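Local coordinates for protein succinyl-CoA:3-ketoacid coenzyme A transferase subunit B (Helicobacter pylori, PDB 3RRL) that probably transfers coenzyme A from succinyl-CoA to a 3-oxo acid, yielding a 3-oxoacyl-CoA and succinate, as the B subunit of a CoA-transferase, at residues I6-K11 with V164-T169; D94-G99 with M126-G131; M181-L186 with V190-V195; V39-S42 with L46-I49; Q194-E197 with E202-V205. One frame throughout, in Å; residues are numbered along the deposited sequence.

Contact 1 of 5, residues I6-K11 with V164-T169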
# COMPACT_ATOMS: atom_id res chain seq x y z
N ILE B 6 -16.79 -4.72 32.05
CA ILE B 6 -16.51 -5.68 31.00
C ILE B 6 -17.79 -6.29 30.44
O ILE B 6 -18.03 -6.25 29.23
CB ILE B 6 -15.56 -6.78 31.51
CG1 ILE B 6 -14.16 -6.21 31.66
CG2 ILE B 6 -15.56 -7.98 30.56
CD1 ILE B 6 -13.27 -7.01 32.59
N LYS B 7 -18.61 -6.83 31.33
CA LYS B 7 -19.89 -7.41 30.93
C LYS B 7 -20.81 -6.42 30.21
O LYS B 7 -21.56 -6.82 29.32
CB LYS B 7 -20.58 -8.05 32.14
CG LYS B 7 -19.84 -9.31 32.60
CD LYS B 7 -20.61 -10.12 33.63
CE LYS B 7 -19.84 -11.38 33.99
NZ LYS B 7 -20.50 -12.19 35.05
N ARG B 8 -20.77 -5.15 30.58
CA ARG B 8 -21.59 -4.15 29.90
C ARG B 8 -21.00 -3.84 28.53
O ARG B 8 -21.72 -3.69 27.55
CB ARG B 8 -21.74 -2.88 30.74
CG ARG B 8 -22.51 -1.75 30.06
CD ARG B 8 -23.90 -2.21 29.60
NE ARG B 8 -24.58 -1.17 28.83
CZ ARG B 8 -24.37 -0.94 27.53
NH1 ARG B 8 -25.03 0.02 26.91
NH2 ARG B 8 -23.50 -1.68 26.85
N ALA B 9 -19.67 -3.77 28.47
CA ALA B 9 -18.98 -3.58 27.20
C ALA B 9 -19.28 -4.71 26.22
O ALA B 9 -19.40 -4.48 25.01
CB ALA B 9 -17.48 -3.46 27.43
N ALA B 10 -19.39 -5.93 26.74
CA ALA B 10 -19.63 -7.10 25.89
C ALA B 10 -20.94 -6.99 25.13
O ALA B 10 -21.08 -7.52 24.03
CB ALA B 10 -19.61 -8.37 26.71
N LYS B 11 -21.90 -6.29 25.72
CA LYS B 11 -23.21 -6.12 25.10
C LYS B 11 -23.13 -5.32 23.81
O LYS B 11 -24.04 -5.37 22.98
CB LYS B 11 -24.18 -5.47 26.08
CG LYS B 11 -24.50 -6.33 27.29
CD LYS B 11 -25.57 -5.68 28.16
CE LYS B 11 -26.20 -6.68 29.12
NZ LYS B 11 -25.20 -7.31 30.03
N VAL B 164 -14.59 10.01 21.15
CA VAL B 164 -15.25 8.96 21.93
C VAL B 164 -16.74 8.96 21.66
O VAL B 164 -17.40 9.97 21.86
CB VAL B 164 -15.00 9.12 23.45
CG1 VAL B 164 -15.75 8.05 24.23
CG2 VAL B 164 -13.51 9.05 23.74
N HIS B 165 -17.27 7.84 21.16
CA HIS B 165 -18.70 7.71 20.92
C HIS B 165 -19.47 7.31 22.17
O HIS B 165 -20.55 7.84 22.45
CB HIS B 165 -18.98 6.70 19.79
CG HIS B 165 -18.58 7.19 18.44
ND1 HIS B 165 -17.36 6.88 17.87
CD2 HIS B 165 -19.21 7.99 17.55
CE1 HIS B 165 -17.28 7.45 16.68
NE2 HIS B 165 -18.39 8.14 16.46
N GLN B 166 -18.90 6.39 22.94
CA GLN B 166 -19.57 5.85 24.11
C GLN B 166 -18.56 5.57 25.21
O GLN B 166 -17.45 5.10 24.95
CB GLN B 166 -20.33 4.58 23.72
CG GLN B 166 -20.92 3.80 24.89
CD GLN B 166 -21.49 2.46 24.43
OE1 GLN B 166 -20.90 1.77 23.60
NE2 GLN B 166 -22.65 2.10 24.95
N LEU B 167 -18.94 5.89 26.44
CA LEU B 167 -18.05 5.68 27.58
C LEU B 167 -18.75 4.81 28.62
O LEU B 167 -19.84 5.14 29.10
CB LEU B 167 -17.62 7.02 28.19
CG LEU B 167 -17.04 6.98 29.61
CD1 LEU B 167 -15.71 6.22 29.64
CD2 LEU B 167 -16.88 8.39 30.18
N ILE B 168 -18.12 3.69 28.95
CA ILE B 168 -18.66 2.77 29.93
C ILE B 168 -17.74 2.72 31.14
O ILE B 168 -16.57 2.36 31.01
CB ILE B 168 -18.77 1.35 29.33
CG1 ILE B 168 -19.63 1.37 28.06
CG2 ILE B 168 -19.30 0.37 30.34
CD1 ILE B 168 -19.76 0.01 27.39
N THR B 169 -18.25 3.10 32.31
CA THR B 169 -17.49 2.95 33.55
C THR B 169 -18.23 2.02 34.54
O THR B 169 -19.29 1.49 34.22
CB THR B 169 -17.21 4.32 34.22
OG1 THR B 169 -18.38 4.79 34.91
CG2 THR B 169 -16.78 5.34 33.19
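In the open alpha/beta fold of this CoA-transferase subunit, helix 2-10 lies against the central mixed sheet, and Arg8 and Ala9 meet Ile168 of strand 166-168 there. The two short axes approach to 9.6 Å and run at 148° between their N-to-C directions, a roughly antiparallel course. Ile168 fills the gap with two branches. Its CD1 methyl reaches the helix backbone, 3.7 Å from Ala9 CA, with the methyl carbon Ala9 CB a little farther away. Its CG2 methyl meets the aliphatic root of Arg8, with Ile168 CG2 3.9 Å from Arg8 CG, and the two side chains cross at about a right angle. Arg8 CG stands opposite the backbone N (chi1 176°), and the bend that follows at chi2 brings the guanidinium back along the strand toward Gln166. Arg8 NH1 and Gln166 NE2 come within 3.7 Å without bonding; the guanidinium and amide planes are 77° apart. A shared carboxylate probably accounts for the closeness of these two donors: Glu12 OE2 forms a salt bridge with Arg8 NH2 and accepts a hydrogen bond from Gln166 NE2. Farther out, Arg8 NE pairs with Glu185 on strand 180-186, and Gln166 OE1 accepts from Lys134. Strands 134-138 and 172-177 flank 166-168 in the sheet; Ala9 also touches Ile138 of the former, and Arg8 touches Val173 of the latter.

Contact 2 of 5, residues D94-G99 with M126-G131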
# COMPACT_ATOMS: atom_id res chain seq x y z
N ASP B 94 -15.52 -2.03 12.59
CA ASP B 94 -16.81 -1.56 13.11
C ASP B 94 -16.67 -1.01 14.52
O ASP B 94 -17.36 -0.07 14.90
CB ASP B 94 -17.83 -2.70 13.11
CG ASP B 94 -18.12 -3.23 11.72
OD1 ASP B 94 -18.49 -2.41 10.84
OD2 ASP B 94 -17.97 -4.45 11.50
N LEU B 95 -15.80 -1.63 15.31
CA LEU B 95 -15.72 -1.29 16.72
C LEU B 95 -14.30 -1.35 17.28
O LEU B 95 -13.61 -2.36 17.14
CB LEU B 95 -16.63 -2.23 17.49
CG LEU B 95 -16.78 -1.99 18.98
CD1 LEU B 95 -17.27 -0.58 19.20
CD2 LEU B 95 -17.78 -3.00 19.51
N ALA B 96 -13.88 -0.28 17.93
CA ALA B 96 -12.63 -0.28 18.67
C ALA B 96 -12.95 0.02 20.12
O ALA B 96 -13.60 1.02 20.42
CB ALA B 96 -11.67 0.74 18.11
N ILE B 97 -12.52 -0.87 21.01
CA ILE B 97 -12.71 -0.69 22.43
C ILE B 97 -11.37 -0.38 23.06
O ILE B 97 -10.38 -1.07 22.79
CB ILE B 97 -13.34 -1.93 23.08
CG1 ILE B 97 -14.63 -2.31 22.35
CG2 ILE B 97 -13.61 -1.66 24.55
CD1 ILE B 97 -15.35 -3.48 22.96
N LEU B 98 -11.34 0.66 23.88
CA LEU B 98 -10.09 1.16 24.43
C LEU B 98 -10.22 1.48 25.91
O LEU B 98 -11.32 1.78 26.40
CB LEU B 98 -9.65 2.43 23.69
CG LEU B 98 -9.27 2.39 22.21
CD1 LEU B 98 -10.44 2.84 21.35
CD2 LEU B 98 -8.08 3.29 21.96
N GLY B 99 -9.09 1.42 26.62
CA GLY B 99 -9.04 1.90 27.98
C GLY B 99 -8.71 3.38 27.96
O GLY B 99 -8.37 3.91 26.91
N MSE B 126 -3.94 6.03 18.53
CA MSE B 126 -4.30 7.23 17.79
C MSE B 126 -4.98 6.92 16.45
O MSE B 126 -5.90 7.63 16.05
CB MSE B 126 -3.10 8.14 17.59
CG MSE B 126 -2.63 8.76 18.89
SE MSE B 126 -1.44 10.24 18.56
CE MSE B 126 -1.18 10.84 20.39
N ASP B 127 -4.53 5.87 15.78
CA ASP B 127 -5.14 5.45 14.52
C ASP B 127 -6.55 4.92 14.74
O ASP B 127 -7.49 5.27 14.01
CB ASP B 127 -4.29 4.38 13.83
CG ASP B 127 -2.95 4.91 13.35
OD1 ASP B 127 -2.92 5.50 12.24
OD2 ASP B 127 -1.94 4.74 14.08
N LEU B 128 -6.70 4.08 15.76
CA LEU B 128 -7.98 3.43 16.05
C LEU B 128 -9.12 4.41 16.40
O LEU B 128 -10.23 4.23 15.92
CB LEU B 128 -7.80 2.35 17.12
CG LEU B 128 -7.21 1.03 16.60
CD1 LEU B 128 -6.35 0.36 17.65
CD2 LEU B 128 -8.30 0.08 16.10
N VAL B 129 -8.84 5.42 17.23
CA VAL B 129 -9.86 6.40 17.64
C VAL B 129 -10.49 7.18 16.48
O VAL B 129 -11.65 7.57 16.55
CB VAL B 129 -9.36 7.43 18.70
CG1 VAL B 129 -9.05 6.76 20.03
CG2 VAL B 129 -8.15 8.23 18.19
N HIS B 130 -9.71 7.44 15.43
CA HIS B 130 -10.26 8.07 14.23
C HIS B 130 -10.93 7.12 13.25
O HIS B 130 -11.99 7.43 12.69
CB HIS B 130 -9.20 8.91 13.52
CG HIS B 130 -8.80 10.14 14.28
ND1 HIS B 130 -7.70 10.19 15.10
CD2 HIS B 130 -9.38 11.36 14.35
CE1 HIS B 130 -7.61 11.39 15.64
NE2 HIS B 130 -8.62 12.12 15.20
N GLY B 131 -10.32 5.96 13.02
CA GLY B 131 -10.78 5.04 11.99
C GLY B 131 -12.01 4.20 12.30
O GLY B 131 -12.87 4.00 11.44
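Ala96 CB meets the CD2 methyl of Leu128 at 4.0 Å, where strand 95-98 of the central mixed sheet carries helix 125-131 in the alpha/beta fold. The backbones are closest at this pair, with Ala96 CA and Leu128 CA 6.5 Å apart; the small alanine side chain probably allows them to come this near. Two residues on, Leu98 points to the same side of the strand and takes up the next position on the helix: its CD2 lies 4.1 Å from Val129 CG1, the two side chains crossing at about a right angle. Leu98 CG lies opposite its carbonyl carbon (chi1 -65°), which turns the branch back toward the start of the strand and that valine. All four side chains are buried and no hydrogen bond joins the segments, so the contact is purely apolar.

The alternating residues Leu95 and Ile97 take the other face of the sheet, while strand 134-138 runs parallel to 95-98 as its neighbour. Leu128 also touches Glu43, the predicted active-site residue, and Asn20, which puts this packing beside the predicted site. Asp127, which does not touch the strand, accepts hydrogen bonds from another protein chain of the assembly. The helix is further tied to itself by His130, whose ND1 donates to Met126 O at 3.3 Å, a nearly straight bond of 168° with the acceptor in the imidazole plane.

Contact 3 of 5, residues M181-L186 with V190-V195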
# COMPACT_ATOMS: atom_id res chain seq x y z
N MSE B 181 -22.15 15.50 26.22
CA MSE B 181 -22.16 14.19 26.85
C MSE B 181 -23.50 13.88 27.52
O MSE B 181 -24.00 14.67 28.32
CB MSE B 181 -21.04 14.11 27.89
CG MSE B 181 -20.83 12.73 28.47
SE MSE B 181 -19.34 12.78 29.71
CE MSE B 181 -18.95 10.88 29.83
N LYS B 182 -24.06 12.71 27.21
CA LYS B 182 -25.32 12.29 27.81
C LYS B 182 -25.15 11.05 28.68
O LYS B 182 -24.51 10.08 28.27
CB LYS B 182 -26.37 12.00 26.72
CG LYS B 182 -26.67 13.16 25.79
CD LYS B 182 -27.38 12.66 24.54
CE LYS B 182 -27.73 13.79 23.56
NZ LYS B 182 -28.93 14.60 23.96
N LEU B 183 -25.77 11.06 29.86
CA LEU B 183 -25.76 9.90 30.72
C LEU B 183 -26.98 9.10 30.30
O LEU B 183 -28.10 9.51 30.54
CB LEU B 183 -25.98 10.35 32.16
CG LEU B 183 -26.28 9.23 33.17
CD1 LEU B 183 -25.11 8.25 33.21
CD2 LEU B 183 -26.56 9.79 34.56
N VAL B 184 -26.76 7.98 29.62
CA VAL B 184 -27.88 7.17 29.16
C VAL B 184 -28.16 5.92 29.98
O VAL B 184 -29.16 5.25 29.76
CB VAL B 184 -27.74 6.81 27.68
CG1 VAL B 184 -27.64 8.08 26.85
CG2 VAL B 184 -26.51 5.93 27.45
N GLU B 185 -27.28 5.58 30.92
CA GLU B 185 -27.48 4.39 31.73
C GLU B 185 -26.77 4.45 33.08
O GLU B 185 -25.64 4.93 33.18
CB GLU B 185 -27.04 3.16 30.93
CG GLU B 185 -27.54 1.82 31.46
CD GLU B 185 -27.04 0.64 30.62
OE1 GLU B 185 -26.93 0.78 29.38
OE2 GLU B 185 -26.76 -0.43 31.21
N LEU B 186 -27.42 3.93 34.12
CA LEU B 186 -26.79 3.73 35.42
C LEU B 186 -26.45 2.25 35.55
O LEU B 186 -27.27 1.39 35.20
CB LEU B 186 -27.73 4.14 36.56
CG LEU B 186 -28.07 5.63 36.75
CD1 LEU B 186 -29.19 5.80 37.79
CD2 LEU B 186 -26.83 6.44 37.14
N VAL B 190 -26.23 1.55 41.34
CA VAL B 190 -25.64 2.88 41.33
C VAL B 190 -26.73 3.96 41.20
O VAL B 190 -27.72 3.78 40.48
CB VAL B 190 -24.59 3.03 40.21
CG1 VAL B 190 -24.04 4.45 40.17
CG2 VAL B 190 -23.46 2.02 40.41
N SER B 191 -26.55 5.07 41.90
CA SER B 191 -27.57 6.10 41.96
C SER B 191 -27.20 7.28 41.08
O SER B 191 -26.02 7.56 40.87
CB SER B 191 -27.77 6.60 43.39
OG SER B 191 -26.82 7.61 43.69
N LEU B 192 -28.21 7.96 40.56
CA LEU B 192 -27.98 9.17 39.78
C LEU B 192 -27.05 10.12 40.54
O LEU B 192 -26.10 10.67 39.97
CB LEU B 192 -29.30 9.86 39.46
CG LEU B 192 -29.20 11.19 38.69
CD1 LEU B 192 -28.29 11.06 37.48
CD2 LEU B 192 -30.58 11.70 38.28
N ASP B 193 -27.30 10.30 41.82
CA ASP B 193 -26.52 11.22 42.63
C ASP B 193 -25.06 10.78 42.81
O ASP B 193 -24.17 11.62 42.88
CB ASP B 193 -27.18 11.45 44.00
CG ASP B 193 -28.26 12.52 43.96
OD1 ASP B 193 -28.89 12.70 42.89
OD2 ASP B 193 -28.47 13.18 44.99
N GLN B 194 -24.84 9.47 42.90
CA GLN B 194 -23.47 8.95 42.98
C GLN B 194 -22.68 9.35 41.73
O GLN B 194 -21.50 9.68 41.81
CB GLN B 194 -23.48 7.43 43.14
CG GLN B 194 -23.40 6.96 44.58
CD GLN B 194 -24.19 5.69 44.84
OE1 GLN B 194 -24.52 4.95 43.91
NE2 GLN B 194 -24.52 5.44 46.11
N VAL B 195 -23.35 9.33 40.58
CA VAL B 195 -22.71 9.69 39.32
C VAL B 195 -22.43 11.19 39.25
O VAL B 195 -21.32 11.60 38.91
CB VAL B 195 -23.56 9.25 38.11
CG1 VAL B 195 -22.88 9.67 36.82
CG2 VAL B 195 -23.77 7.76 38.13
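Leu183, midway along strand 180-186, and Leu186 at its end make the first shell against the start of helix 192-198. Leu186 forks over the turn: its CD1 lies 3.6 Å from Leu192 N and close to the carbonyl of Val190, while its CD2 presses on Val195 CG2 at 3.5 Å, a tight carbon pair. Leu183 enters beside it, with CD2 3.6 Å from Leu192 CD1 and more loosely against Val195 CG1. With CG trans to the backbone N (chi1 168°), Leu183 extends that CD2 methyl toward the helix.

A capping box secures the helix start in the second shell. Gln194 N donates to the N-cap oxygen Ser191 OG at 2.8 Å, and Ser191 N donates in return to Gln194 OE1 at 2.9 Å, from above the amide carbonyl plane. On the strand, Val184 and Glu185 both face Val173, a classic beta bulge against strand 172-177. The contact closes the first half of a beta-alpha-beta unit: strand 180-186 lies between antiparallel 172-177 and parallel 204-205, and helix 192-198 packs on their face.

Contact 4 of 5, residues V39-S42 with L46-I49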
# COMPACT_ATOMS: atom_id res chain seq x y z
N VAL B 39 -15.19 -11.15 14.26
CA VAL B 39 -13.80 -11.23 13.84
C VAL B 39 -12.99 -10.20 14.60
O VAL B 39 -13.24 -9.00 14.50
CB VAL B 39 -13.66 -11.01 12.33
CG1 VAL B 39 -12.21 -11.13 11.92
CG2 VAL B 39 -14.53 -12.01 11.58
N PHE B 40 -12.02 -10.66 15.38
CA PHE B 40 -11.13 -9.74 16.07
C PHE B 40 -9.88 -9.46 15.25
O PHE B 40 -9.26 -10.37 14.71
CB PHE B 40 -10.78 -10.29 17.46
CG PHE B 40 -11.96 -10.38 18.38
CD1 PHE B 40 -12.54 -9.24 18.90
CD2 PHE B 40 -12.50 -11.62 18.72
CE1 PHE B 40 -13.64 -9.32 19.75
CE2 PHE B 40 -13.59 -11.72 19.56
CZ PHE B 40 -14.17 -10.56 20.08
N GLN B 41 -9.53 -8.18 15.16
CA GLN B 41 -8.39 -7.75 14.37
C GLN B 41 -7.22 -7.44 15.30
O GLN B 41 -7.41 -6.85 16.35
CB GLN B 41 -8.76 -6.51 13.56
CG GLN B 41 -7.82 -6.20 12.41
CD GLN B 41 -6.81 -5.12 12.73
OE1 GLN B 41 -6.58 -4.80 13.90
NE2 GLN B 41 -6.19 -4.55 11.70
N SER B 42 -6.02 -7.85 14.90
CA SER B 42 -4.82 -7.52 15.66
C SER B 42 -4.01 -6.59 14.79
O SER B 42 -3.77 -6.88 13.61
CB SER B 42 -4.04 -8.79 15.99
OG SER B 42 -3.09 -8.57 17.02
N LEU B 46 -2.94 -9.29 11.70
CA LEU B 46 -3.84 -10.42 11.60
C LEU B 46 -5.31 -10.02 11.67
O LEU B 46 -5.70 -9.13 12.42
CB LEU B 46 -3.53 -11.43 12.70
CG LEU B 46 -4.68 -12.35 13.09
CD1 LEU B 46 -4.92 -13.40 12.01
CD2 LEU B 46 -4.34 -13.00 14.44
N LEU B 47 -6.13 -10.70 10.87
CA LEU B 47 -7.57 -10.62 11.00
C LEU B 47 -8.07 -12.03 11.33
O LEU B 47 -7.72 -12.98 10.63
CB LEU B 47 -8.19 -10.12 9.70
CG LEU B 47 -9.64 -9.65 9.74
CD1 LEU B 47 -9.82 -8.57 10.78
CD2 LEU B 47 -10.07 -9.15 8.36
N GLY B 48 -8.95 -12.17 12.32
CA GLY B 48 -9.27 -13.49 12.87
C GLY B 48 -8.46 -14.04 14.03
O GLY B 48 -7.98 -15.18 13.98
N ILE B 49 -8.28 -13.23 15.07
CA ILE B 49 -7.71 -13.70 16.33
C ILE B 49 -8.51 -14.86 16.94
O ILE B 49 -9.74 -14.92 16.83
CB ILE B 49 -7.66 -12.57 17.38
CG1 ILE B 49 -6.79 -11.41 16.92
CG2 ILE B 49 -7.16 -13.10 18.74
CD1 ILE B 49 -6.78 -10.28 17.93
O HOH W 1 -11.76 -13.60 15.40
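Val39 opens strand 39-42 by setting its CG1 methyl against the turning chain, 3.4 Å from Gly48 N and 3.7 Å from Leu47 CG. That methyl is trans to the backbone N (chi1 -179°), and the side chains of Val39 and Leu47 cross at about a right angle. At Phe40 the backbone does the work: its carbonyl oxygen receives Ile49 N at 3.0 Å in a nearly straight bond (174°), with Gly48 N adding a weak, bent one. A water links the same two residues, accepting from Phe40 N and donating to Ile49 O. Side chains reinforce the pair, Phe40 CB resting on Ile49 CB. Gln41 faces Leu47 in an antiparallel non-hydrogen-bonded pair, its CG 3.5 Å from Leu47 CD1; the amide bends away at chi2, and Asn20 binds its oxygen. Ser42 and Leu46 form the hydrogen-bonded pair: Ser42 N reaches Leu46 O at 2.8 Å, and Leu46 N returns a longer bond to Ser42 O. Ile49 CD1 lies 3.7 Å from Ser42 CB.

This is a beta hairpin whose connection carries Glu43, the predicted active-site residue, and Asn44, which bonds Ser42 OG. Gly48, with its positive phi of 89°, sits where the second arm turns a corner. Strand 39-42 runs parallel to 18-21, strand 46-49 pairs antiparallel with 76-78, and helix 81-89 covers Gln41.

Contact 5 of 5, residues Q194-E197 with E202-V205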
# COMPACT_ATOMS: atom_id res chain seq x y z
N GLN B 194 -24.84 9.47 42.90
CA GLN B 194 -23.47 8.95 42.98
C GLN B 194 -22.68 9.35 41.73
O GLN B 194 -21.50 9.68 41.81
CB GLN B 194 -23.48 7.43 43.14
CG GLN B 194 -23.40 6.96 44.58
CD GLN B 194 -24.19 5.69 44.84
OE1 GLN B 194 -24.52 4.95 43.91
NE2 GLN B 194 -24.52 5.44 46.11
N VAL B 195 -23.35 9.33 40.58
CA VAL B 195 -22.71 9.69 39.32
C VAL B 195 -22.43 11.19 39.25
O VAL B 195 -21.32 11.60 38.91
CB VAL B 195 -23.56 9.25 38.11
CG1 VAL B 195 -22.88 9.67 36.82
CG2 VAL B 195 -23.77 7.76 38.13
N LYS B 196 -23.42 12.01 39.58
CA LYS B 196 -23.23 13.45 39.60
C LYS B 196 -22.06 13.80 40.51
O LYS B 196 -21.19 14.60 40.15
CB LYS B 196 -24.48 14.16 40.11
CG LYS B 196 -25.69 14.05 39.22
CD LYS B 196 -26.85 14.79 39.86
CE LYS B 196 -28.09 14.80 38.98
NZ LYS B 196 -29.25 15.36 39.72
N GLU B 197 -22.06 13.18 41.68
CA GLU B 197 -21.05 13.43 42.69
C GLU B 197 -19.65 13.06 42.19
O GLU B 197 -18.68 13.77 42.45
CB GLU B 197 -21.38 12.62 43.94
CG GLU B 197 -20.38 12.73 45.07
CD GLU B 197 -20.77 11.89 46.27
OE1 GLU B 197 -21.26 10.76 46.05
OE2 GLU B 197 -20.59 12.35 47.42
N GLU B 202 -19.56 18.12 32.67
CA GLU B 202 -20.96 18.50 32.60
C GLU B 202 -21.68 17.60 31.61
O GLU B 202 -21.19 17.37 30.50
CB GLU B 202 -21.11 19.95 32.16
CG GLU B 202 -20.46 20.96 33.10
CD GLU B 202 -20.34 22.34 32.48
OE1 GLU B 202 -20.23 22.44 31.23
OE2 GLU B 202 -20.37 23.33 33.24
N PHE B 203 -22.85 17.10 32.00
CA PHE B 203 -23.59 16.20 31.12
C PHE B 203 -25.10 16.39 31.24
O PHE B 203 -25.59 16.93 32.24
CB PHE B 203 -23.22 14.74 31.42
CG PHE B 203 -23.52 14.30 32.83
CD1 PHE B 203 -24.71 13.66 33.14
CD2 PHE B 203 -22.61 14.53 33.85
CE1 PHE B 203 -24.99 13.26 34.44
CE2 PHE B 203 -22.88 14.13 35.15
CZ PHE B 203 -24.08 13.49 35.44
N GLU B 204 -25.82 15.94 30.22
CA GLU B 204 -27.28 15.97 30.23
C GLU B 204 -27.78 14.61 30.71
O GLU B 204 -27.21 13.58 30.34
CB GLU B 204 -27.82 16.23 28.83
CG GLU B 204 -27.37 17.53 28.20
CD GLU B 204 -27.66 17.58 26.70
OE1 GLU B 204 -28.14 16.56 26.15
OE2 GLU B 204 -27.40 18.63 26.07
N VAL B 205 -28.84 14.61 31.51
CA VAL B 205 -29.38 13.36 32.01
C VAL B 205 -30.47 12.86 31.06
O VAL B 205 -31.58 13.40 30.99
CB VAL B 205 -29.95 13.54 33.42
CG1 VAL B 205 -30.68 12.27 33.87
CG2 VAL B 205 -28.84 13.90 34.39
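Phe203 holds CG between its backbone N and carbonyl carbon (chi1 60°), and this rotamer projects the ring toward helix 192-198. There Lys196 places CG opposite its carbonyl carbon (chi1 -66°) and then runs straight on, extended through the remaining torsions. The two meet at the ring's far atom, with Phe203 CZ 4.1 Å from Lys196 CG, and the side chains cross at about a right angle. It is therefore the aliphatic root of the lysine that touches; the extended chain carries Lys196 NZ away from the ring, 7.0 Å from Phe203 CZ. One residue earlier, Val195 has CG1 trans to the backbone N (chi1 179°), and this methyl comes to 4.2 Å from the same CZ. The approach of both groups to the ring is oblique, and no hydrogen bond passes between the segments.

The backbones stay apart, Lys196 CA and Phe203 CA being 8.9 Å from each other, so the phenyl ring spans most of the gap. These elements form the second half of the beta-alpha-beta unit built from strand 180-186, helix 192-198 and strand 204-205, in which the chain leaves the helix and returns to the sheet at its edge within this chain. Val195, buried, also packs on Ala172 and Phe174 of strand 172-177, whereas Lys196 is exposed to solvent. Phe203 leans on Leu183 as well, and the next residue, Glu204, forms a salt bridge with Lys182.

All five contacts reach the same mixed sheet and are spread over most of its width, from the hairpin 39-49 to edge strand 204-205. Along the chain, contacts 4 and 2 both fall within the span between the two segments of contact 1, whereas contacts 3 and 5 follow it. Contacts 3 and 5 share helix 192-198, with centres about 6 Å apart, and backbone bonds between Met181 or Leu183 and Glu204 join their strands. Contacts 1 and 3 touch where Leu167 packs on Met181, their centres about 14 Å apart. Contact 4 lies across the chain's centre, about 36 Å from contact 5 between centres. Contacts 2 and 4, about 14 Å apart, both border the predicted active-site Glu43; the others lie away from it.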